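Local coordinates for protein peroxisomal acyl-CoA oxidase 1A (Solanum lycopersicum, PDB 2FON) that probably oxidises acyl-CoA thioesters in peroxisomal fatty acid beta-oxidation, using a bound FAD cofactor, at residues B[301-312]-B[363-374]. Residues are numbered along the deposited sequence; the frame is centred on the assembly and turned at random.
Sequences VYVRQSIVADAS and FRFVGEWLKWLY
V308 packs as a knob into a hole formed by F363, V366, G367 and L370. Its CG1 lies anti to the backbone N and meets V366 CG1 at 4.0 Å. Its CG2 meets L370 CD1 at 3.8 Å. Both side chains cross V308 at about a right angle. G367 has no side chain, and its backbone forms part of the hole.

Q305 and L370 run past each other in opposite directions, with Q305 CG 3.6 Å from L370 CB. The Q305 chain bends at chi2, and NE2 ends 3.6 Å from G367 O.

At one end, Y302 and Y374 form an edge-to-face pair with planes at 73°. The Y302 edge, through CD1, lies over the rim of one Y374 face. V301 CG1 packs against Y374 CB at 3.9 Å.

At the other end, S312 OG accepts a hydrogen bond from R364 NH1 at 3.1 Å. The bond is bent (141°), and OG lies tilted from the guanidinium plane. The same hydroxyl donates to A309 O, one turn back, at 2.9 Å, on a lone pair of that carbonyl. With S312 replaced by alanine, OG is gone, and R364 NH1 would probably lose this acceptor and A309 O this donor. R364 also makes a cation-pi contact with W44.

The segments belong to helices 297-328 and 347-380, in the C-alpha1 region of the acyl-CoA oxidase family. The axes of 301-312 and 363-374 are antiparallel (160°) and come within 8.4 Å. F363 also reaches helix 389-417, and I307 touches E443, the predicted proton acceptor. The chemistry implies a contact held mostly by van der Waals packing, including the aliphatic part of Q305, with an aromatic pair at one end and one hydrogen bond across it at the other.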
loop_
_atom_site.group_PDB
_atom_site.type_symbol
_atom_site.label_atom_id
_atom_site.label_comp_id
_atom_site.label_asym_id
_atom_site.label_seq_id
_atom_site.Cartn_x
_atom_site.Cartn_y
_atom_site.Cartn_z
ATOM N N VAL B 301 23.366 0.996 -15.880
ATOM C CA VAL B 301 22.424 0.336 -16.774
ATOM C C VAL B 301 22.128 -1.090 -16.337
ATOM O O VAL B 301 20.970 -1.500 -16.342
ATOM C CB VAL B 301 22.933 0.338 -18.219
ATOM C CG1 VAL B 301 21.843 -0.154 -19.160
ATOM C CG2 VAL B 301 23.412 1.741 -18.601
ATOM N N TYR B 302 23.176 -1.817 -15.941
ATOM C CA TYR B 302 23.066 -3.204 -15.533
ATOM C C TYR B 302 22.181 -3.304 -14.302
ATOM O O TYR B 302 21.213 -4.073 -14.274
ATOM C CB TYR B 302 24.449 -3.799 -15.242
ATOM C CG TYR B 302 24.404 -5.271 -14.890
ATOM C CD1 TYR B 302 24.631 -6.262 -15.862
ATOM C CD2 TYR B 302 24.122 -5.678 -13.580
ATOM C CE1 TYR B 302 24.582 -7.623 -15.533
ATOM C CE2 TYR B 302 24.047 -7.022 -13.237
ATOM C CZ TYR B 302 24.281 -7.999 -14.208
ATOM O OH TYR B 302 24.210 -9.338 -13.817
ATOM N N VAL B 303 22.506 -2.530 -13.278
ATOM C CA VAL B 303 21.747 -2.614 -12.065
ATOM C C VAL B 303 20.292 -2.204 -12.296
ATOM O O VAL B 303 19.373 -2.967 -11.979
ATOM C CB VAL B 303 22.342 -1.777 -10.946
ATOM C CG1 VAL B 303 21.547 -2.045 -9.657
ATOM C CG2 VAL B 303 23.818 -2.117 -10.741
ATOM N N ARG B 304 20.065 -1.019 -12.849
ATOM C CA ARG B 304 18.706 -0.607 -13.111
ATOM C C ARG B 304 17.954 -1.711 -13.887
ATOM O O ARG B 304 16.822 -2.055 -13.541
ATOM C CB ARG B 304 18.658 0.709 -13.885
ATOM C CG ARG B 304 19.448 1.854 -13.315
ATOM C CD ARG B 304 18.859 2.355 -12.042
ATOM N NE ARG B 304 19.433 3.618 -11.563
ATOM C CZ ARG B 304 19.786 4.658 -12.334
ATOM N NH1 ARG B 304 19.612 4.607 -13.668
ATOM N NH2 ARG B 304 20.286 5.762 -11.755
ATOM N N GLN B 305 18.573 -2.268 -14.927
ATOM C CA GLN B 305 17.941 -3.312 -15.726
ATOM C C GLN B 305 17.455 -4.402 -14.790
ATOM O O GLN B 305 16.297 -4.807 -14.812
ATOM C CB GLN B 305 18.942 -3.884 -16.748
ATOM C CG GLN B 305 18.372 -4.961 -17.689
ATOM C CD GLN B 305 18.323 -6.353 -17.047
ATOM O OE1 GLN B 305 19.235 -6.734 -16.283
ATOM N NE2 GLN B 305 17.262 -7.117 -17.356
ATOM N N SER B 306 18.373 -4.858 -13.953
ATOM C CA SER B 306 18.127 -5.923 -13.023
ATOM C C SER B 306 16.943 -5.600 -12.117
ATOM O O SER B 306 16.105 -6.458 -11.850
ATOM C CB SER B 306 19.392 -6.155 -12.220
ATOM O OG SER B 306 19.111 -6.926 -11.092
ATOM N N ILE B 307 16.862 -4.360 -11.657
ATOM C CA ILE B 307 15.728 -3.946 -10.836
ATOM C C ILE B 307 14.392 -3.913 -11.630
ATOM O O ILE B 307 13.329 -4.268 -11.105
ATOM C CB ILE B 307 16.022 -2.591 -10.132
ATOM C CG1 ILE B 307 16.982 -2.820 -8.975
ATOM C CG2 ILE B 307 14.739 -1.985 -9.593
ATOM C CD1 ILE B 307 17.903 -1.590 -8.588
ATOM N N VAL B 308 14.433 -3.469 -12.880
ATOM C CA VAL B 308 13.223 -3.527 -13.689
ATOM C C VAL B 308 12.798 -4.970 -13.871
ATOM O O VAL B 308 11.633 -5.278 -13.784
ATOM C CB VAL B 308 13.360 -2.870 -15.060
ATOM C CG1 VAL B 308 12.083 -3.067 -15.808
ATOM C CG2 VAL B 308 13.674 -1.381 -14.928
ATOM N N ALA B 309 13.757 -5.844 -14.140
ATOM C CA ALA B 309 13.508 -7.279 -14.188
ATOM C C ALA B 309 12.784 -7.780 -12.914
ATOM O O ALA B 309 11.705 -8.377 -12.995
ATOM C CB ALA B 309 14.804 -8.013 -14.393
ATOM N N ASP B 310 13.346 -7.527 -11.745
ATOM C CA ASP B 310 12.636 -7.878 -10.542
ATOM C C ASP B 310 11.226 -7.234 -10.422
ATOM O O ASP B 310 10.342 -7.798 -9.802
ATOM C CB ASP B 310 13.510 -7.680 -9.307
ATOM C CG ASP B 310 14.676 -8.728 -9.218
ATOM O OD1 ASP B 310 14.806 -9.657 -10.116
ATOM O OD2 ASP B 310 15.498 -8.593 -8.241
ATOM N N ALA B 311 10.977 -6.087 -11.045
ATOM C CA ALA B 311 9.623 -5.519 -10.986
ATOM C C ALA B 311 8.655 -6.404 -11.716
ATOM O O ALA B 311 7.624 -6.746 -11.192
ATOM C CB ALA B 311 9.579 -4.133 -11.517
ATOM N N SER B 312 9.008 -6.824 -12.908
ATOM C CA SER B 312 8.189 -7.755 -13.579
ATOM C C SER B 312 8.088 -9.028 -12.754
ATOM O O SER B 312 7.062 -9.704 -12.797
ATOM C CB SER B 312 8.718 -8.034 -15.009
ATOM O OG SER B 312 9.746 -8.993 -15.058
ATOM N N PHE B 363 6.347 -4.544 -18.533
ATOM C CA PHE B 363 7.619 -4.449 -17.795
ATOM C C PHE B 363 8.505 -5.652 -18.114
ATOM O O PHE B 363 9.710 -5.529 -18.183
ATOM C CB PHE B 363 7.402 -4.347 -16.269
ATOM C CG PHE B 363 6.534 -3.157 -15.824
ATOM C CD1 PHE B 363 6.099 -3.066 -14.506
ATOM C CD2 PHE B 363 6.178 -2.152 -16.703
ATOM C CE1 PHE B 363 5.287 -1.979 -14.094
ATOM C CE2 PHE B 363 5.409 -1.075 -16.323
ATOM C CZ PHE B 363 4.944 -0.986 -15.024
ATOM N N ARG B 364 7.933 -6.814 -18.388
ATOM C CA ARG B 364 8.817 -7.883 -18.890
ATOM C C ARG B 364 9.607 -7.509 -20.132
ATOM O O ARG B 364 10.772 -7.882 -20.259
ATOM C CB ARG B 364 8.115 -9.197 -19.172
ATOM C CG ARG B 364 9.122 -10.304 -19.200
ATOM C CD ARG B 364 9.772 -10.465 -17.902
ATOM N NE ARG B 364 10.515 -11.711 -17.829
ATOM C CZ ARG B 364 10.687 -12.426 -16.714
ATOM N NH1 ARG B 364 10.130 -12.034 -15.578
ATOM N NH2 ARG B 364 11.381 -13.568 -16.738
ATOM N N PHE B 365 8.964 -6.762 -21.030
ATOM C CA PHE B 365 9.520 -6.476 -22.338
ATOM C C PHE B 365 10.388 -5.267 -22.307
ATOM O O PHE B 365 11.442 -5.241 -22.943
ATOM C CB PHE B 365 8.409 -6.367 -23.362
ATOM C CG PHE B 365 7.622 -7.669 -23.533
ATOM C CD1 PHE B 365 6.249 -7.647 -23.856
ATOM C CD2 PHE B 365 8.252 -8.894 -23.356
ATOM C CE1 PHE B 365 5.548 -8.801 -24.019
ATOM C CE2 PHE B 365 7.556 -10.069 -23.529
ATOM C CZ PHE B 365 6.201 -10.036 -23.877
ATOM N N VAL B 366 10.009 -4.289 -21.515
ATOM C CA VAL B 366 10.925 -3.185 -21.309
ATOM C C VAL B 366 12.137 -3.738 -20.582
ATOM O O VAL B 366 13.258 -3.359 -20.863
ATOM C CB VAL B 366 10.253 -1.928 -20.679
ATOM C CG1 VAL B 366 10.178 -1.997 -19.182
ATOM C CG2 VAL B 366 11.007 -0.703 -21.091
ATOM N N GLY B 367 11.942 -4.730 -19.741
ATOM C CA GLY B 367 13.100 -5.476 -19.252
ATOM C C GLY B 367 14.060 -6.045 -20.301
ATOM O O GLY B 367 15.288 -5.929 -20.143
ATOM N N GLU B 368 13.546 -6.668 -21.369
ATOM C CA GLU B 368 14.444 -7.248 -22.375
ATOM C C GLU B 368 15.086 -6.147 -23.140
ATOM O O GLU B 368 16.197 -6.305 -23.642
ATOM C CB GLU B 368 13.710 -8.096 -23.403
ATOM C CG GLU B 368 13.090 -9.391 -22.901
ATOM C CD GLU B 368 12.235 -10.082 -23.987
ATOM O OE1 GLU B 368 12.374 -9.760 -25.202
ATOM O OE2 GLU B 368 11.403 -10.934 -23.610
ATOM N N TRP B 369 14.375 -5.038 -23.297
ATOM C CA TRP B 369 14.917 -4.004 -24.142
ATOM C C TRP B 369 16.091 -3.355 -23.425
ATOM O O TRP B 369 17.017 -2.852 -24.072
ATOM C CB TRP B 369 13.860 -2.997 -24.612
ATOM C CG TRP B 369 14.493 -1.846 -25.281
ATOM C CD1 TRP B 369 14.941 -1.803 -26.539
ATOM C CD2 TRP B 369 14.833 -0.593 -24.678
ATOM N NE1 TRP B 369 15.554 -0.593 -26.779
ATOM C CE2 TRP B 369 15.493 0.170 -25.655
ATOM C CE3 TRP B 369 14.631 -0.044 -23.409
ATOM C CZ2 TRP B 369 15.953 1.453 -25.425
ATOM C CZ3 TRP B 369 15.090 1.252 -23.162
ATOM C CH2 TRP B 369 15.764 1.985 -24.176
ATOM N N LEU B 370 16.101 -3.429 -22.090
ATOM C CA LEU B 370 17.245 -2.863 -21.356
ATOM C C LEU B 370 18.464 -3.733 -21.429
ATOM O O LEU B 370 19.584 -3.247 -21.383
ATOM C CB LEU B 370 16.900 -2.550 -19.924
ATOM C CG LEU B 370 16.000 -1.335 -19.679
ATOM C CD1 LEU B 370 15.642 -1.325 -18.236
ATOM C CD2 LEU B 370 16.668 -0.026 -20.063
ATOM N N LYS B 371 18.229 -5.032 -21.547
ATOM C CA LYS B 371 19.274 -6.020 -21.800
ATOM C C LYS B 371 19.993 -5.571 -23.012
ATOM O O LYS B 371 21.200 -5.548 -23.015
ATOM C CB LYS B 371 18.625 -7.359 -22.121
ATOM C CG LYS B 371 19.398 -8.578 -21.743
ATOM C CD LYS B 371 18.521 -9.467 -20.833
ATOM C CE LYS B 371 19.375 -10.557 -20.135
ATOM N NZ LYS B 371 18.529 -11.470 -19.293
ATOM N N TRP B 372 19.247 -5.205 -24.052
ATOM C CA TRP B 372 19.869 -4.749 -25.302
ATOM C C TRP B 372 20.548 -3.425 -25.073
ATOM O O TRP B 372 21.686 -3.248 -25.483
ATOM C CB TRP B 372 18.872 -4.629 -26.464
ATOM C CG TRP B 372 19.454 -3.966 -27.689
ATOM C CD1 TRP B 372 20.228 -4.559 -28.667
ATOM C CD2 TRP B 372 19.349 -2.578 -28.059
ATOM N NE1 TRP B 372 20.588 -3.633 -29.613
ATOM C CE2 TRP B 372 20.062 -2.411 -29.268
ATOM C CE3 TRP B 372 18.731 -1.456 -27.480
ATOM C CZ2 TRP B 372 20.166 -1.156 -29.916
ATOM C CZ3 TRP B 372 18.832 -0.204 -28.131
ATOM C CH2 TRP B 372 19.537 -0.072 -29.327
ATOM N N LEU B 373 19.856 -2.506 -24.405
ATOM C CA LEU B 373 20.415 -1.193 -24.166
ATOM C C LEU B 373 21.738 -1.284 -23.420
ATOM O O LEU B 373 22.645 -0.482 -23.648
ATOM C CB LEU B 373 19.441 -0.257 -23.440
ATOM C CG LEU B 373 20.081 1.144 -23.319
ATOM C CD1 LEU B 373 20.071 1.950 -24.613
ATOM C CD2 LEU B 373 19.469 1.928 -22.175
ATOM N N TYR B 374 21.856 -2.273 -22.545
ATOM C CA TYR B 374 23.125 -2.499 -21.845
ATOM C C TYR B 374 24.245 -2.904 -22.793
ATOM O O TYR B 374 25.354 -2.416 -22.653
ATOM C CB TYR B 374 22.979 -3.523 -20.704
ATOM C CG TYR B 374 24.305 -3.996 -20.164
ATOM C CD1 TYR B 374 25.004 -3.229 -19.226
ATOM C CD2 TYR B 374 24.873 -5.198 -20.601
ATOM C CE1 TYR B 374 26.243 -3.653 -18.723
ATOM C CE2 TYR B 374 26.102 -5.630 -20.112
ATOM C CZ TYR B 374 26.790 -4.851 -19.172
ATOM O OH TYR B 374 28.023 -5.259 -18.679
#